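Amidase (Bacillus anthracis, PDB 5EWQ) probably hydrolyses carboxylic amides to the acid and ammonia. Local coordinates at residues S181-K186 with I401-T406. Numbering follows the deposited sequence.
Sequences SGYSGK and IKYGQT
With CG trans to the backbone N (chi1 176°), the ring of Tyr-183 reaches out from strand 183-184 to the 401-406 turn, where Tyr-403, whose CG lies beside the backbone N (chi1 -55°) and anti to the carbonyl carbon, sends its own ring to meet it. The two form a T-shaped pair. Tyr-403 supplies the edge, and its CE2 stands over the centre of one Tyr-183 face, 3.5 Å above the plane. The ring planes are 83° apart, almost perpendicular, and the centroids lie 4.9 Å from each other. The two rings come closest at 3.6 Å, between Tyr-183 CE2 and Tyr-403 CE2, with Tyr-403 CD2 following along the same edge. Such an arrangement directs ring C-H groups of Tyr-403 at the pi cloud of Tyr-183.

Lys-402 meets the phenol end of Tyr-183 with the root of its side chain: its CB lies 3.6 Å from Tyr-183 OH, while the amine leads away. That hydroxyl has its polar partner in Tyr-17 OH, to which it is hydrogen-bonded.

No hydrogen bond joins the two segments, so the edge-to-face pair and the van der Waals contact of Lys-402 CB carry the join. A type I turn from Ile-401 to Gly-404, closed by a 2.9 Å bond from Gly-404 N to Ile-401 O, presents both Lys-402 and Tyr-403. Within the turn, Tyr-403 O accepts a hydrogen bond from Ser-176 OG, which ties the turn to the chain shortly before 181-186. The arrangement is a buried edge-to-face aromatic pair, joining the short two-stranded antiparallel hairpin 183-189 of the amidase fold to the beta turn between helices 397-400 and 406-412.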
loop_
_atom_site.group_PDB
_atom_site.type_symbol
_atom_site.label_atom_id
_atom_site.label_comp_id
_atom_site.label_asym_id
_atom_site.label_seq_id
_atom_site.Cartn_x
_atom_site.Cartn_y
_atom_site.Cartn_z
ATOM N N SER A 181 -2.081 14.467 4.255
ATOM C CA SER A 181 -1.754 13.125 3.800
ATOM C C SER A 181 -1.231 13.155 2.370
ATOM O O SER A 181 -1.710 13.927 1.540
ATOM C CB SER A 181 -2.977 12.213 3.899
ATOM O OG SER A 181 -4.054 12.722 3.131
ATOM N N GLY A 182 -0.243 12.312 2.088
ATOM C CA GLY A 182 0.339 12.246 0.762
ATOM C C GLY A 182 1.497 13.207 0.575
ATOM O O GLY A 182 2.138 13.224 -0.475
ATOM N N TYR A 183 1.772 14.014 1.594
ATOM C CA TYR A 183 2.884 14.954 1.523
ATOM C C TYR A 183 4.176 14.350 2.066
ATOM O O TYR A 183 4.171 13.638 3.070
ATOM C CB TYR A 183 2.561 16.243 2.284
ATOM C CG TYR A 183 3.718 17.217 2.314
ATOM C CD1 TYR A 183 3.967 18.062 1.239
ATOM C CD2 TYR A 183 4.569 17.285 3.412
ATOM C CE1 TYR A 183 5.029 18.951 1.259
ATOM C CE2 TYR A 183 5.633 18.169 3.438
ATOM C CZ TYR A 183 5.856 19.000 2.360
ATOM O OH TYR A 183 6.913 19.883 2.383
ATOM N N SER A 184 5.281 14.649 1.392
ATOM C CA SER A 184 6.602 14.234 1.846
ATOM C C SER A 184 7.614 15.330 1.543
ATOM O O SER A 184 7.539 15.979 0.500
ATOM C CB SER A 184 7.028 12.927 1.176
ATOM O OG SER A 184 7.368 13.143 -0.181
ATOM N N GLY A 185 8.560 15.533 2.453
ATOM C CA GLY A 185 9.588 16.541 2.265
ATOM C C GLY A 185 10.563 16.173 1.164
ATOM O O GLY A 185 11.343 17.007 0.707
ATOM N N LYS A 186 10.512 14.918 0.733
ATOM C CA LYS A 186 11.417 14.413 -0.292
ATOM C C LYS A 186 10.959 14.769 -1.702
ATOM O O LYS A 186 11.736 15.288 -2.504
ATOM C CB LYS A 186 11.560 12.896 -0.164
ATOM C CG LYS A 186 12.444 12.261 -1.222
ATOM C CD LYS A 186 12.403 10.748 -1.124
ATOM C CE LYS A 186 13.326 10.097 -2.140
ATOM N NZ LYS A 186 13.270 8.612 -2.058
ATOM N N ILE A 401 10.730 20.654 6.921
ATOM C CA ILE A 401 9.569 20.406 7.772
ATOM C C ILE A 401 8.548 21.533 7.653
ATOM O O ILE A 401 8.295 22.261 8.614
ATOM C CB ILE A 401 9.970 20.238 9.252
ATOM C CG1 ILE A 401 11.066 21.237 9.629
ATOM C CG2 ILE A 401 10.445 18.818 9.521
ATOM C CD1 ILE A 401 11.353 21.292 11.111
ATOM N N LYS A 402 7.965 21.665 6.464
ATOM C CA LYS A 402 6.992 22.717 6.179
ATOM C C LYS A 402 5.840 22.722 7.181
ATOM O O LYS A 402 5.332 23.782 7.550
ATOM C CB LYS A 402 6.445 22.559 4.756
ATOM C CG LYS A 402 5.347 23.548 4.395
ATOM C CD LYS A 402 4.766 23.253 3.021
ATOM C CE LYS A 402 3.580 24.151 2.718
ATOM N NZ LYS A 402 3.963 25.590 2.686
ATOM N N TYR A 403 5.441 21.537 7.625
ATOM C CA TYR A 403 4.333 21.412 8.564
ATOM C C TYR A 403 4.819 21.010 9.954
ATOM O O TYR A 403 4.030 20.586 10.796
ATOM C CB TYR A 403 3.309 20.402 8.043
ATOM C CG TYR A 403 2.799 20.725 6.656
ATOM C CD1 TYR A 403 1.745 21.609 6.469
ATOM C CD2 TYR A 403 3.378 20.151 5.531
ATOM C CE1 TYR A 403 1.279 21.911 5.202
ATOM C CE2 TYR A 403 2.918 20.446 4.259
ATOM C CZ TYR A 403 1.869 21.327 4.102
ATOM O OH TYR A 403 1.406 21.624 2.841
ATOM N N GLY A 404 6.121 21.146 10.186
ATOM C CA GLY A 404 6.693 20.878 11.494
ATOM C C GLY A 404 7.100 19.432 11.711
ATOM O O GLY A 404 7.032 18.612 10.797
ATOM N N GLN A 405 7.524 19.125 12.935
ATOM C CA GLN A 405 7.958 17.778 13.291
ATOM C C GLN A 405 7.632 17.464 14.749
ATOM O O GLN A 405 8.442 16.876 15.465
ATOM C CB GLN A 405 9.458 17.616 13.036
ATOM C CG GLN A 405 10.321 18.691 13.680
ATOM C CD GLN A 405 11.805 18.447 13.486
ATOM O OE1 GLN A 405 12.209 17.446 12.896
ATOM N NE2 GLN A 405 12.624 19.364 13.983
ATOM N N THR A 406 6.433 17.852 15.173
ATOM C CA THR A 406 6.010 17.705 16.563
ATOM C C THR A 406 5.981 16.248 17.027
ATOM O O THR A 406 6.328 15.946 18.170
ATOM C CB THR A 406 4.612 18.321 16.782
ATOM O OG1 THR A 406 4.580 19.648 16.241
ATOM C CG2 THR A 406 4.272 18.374 18.265
#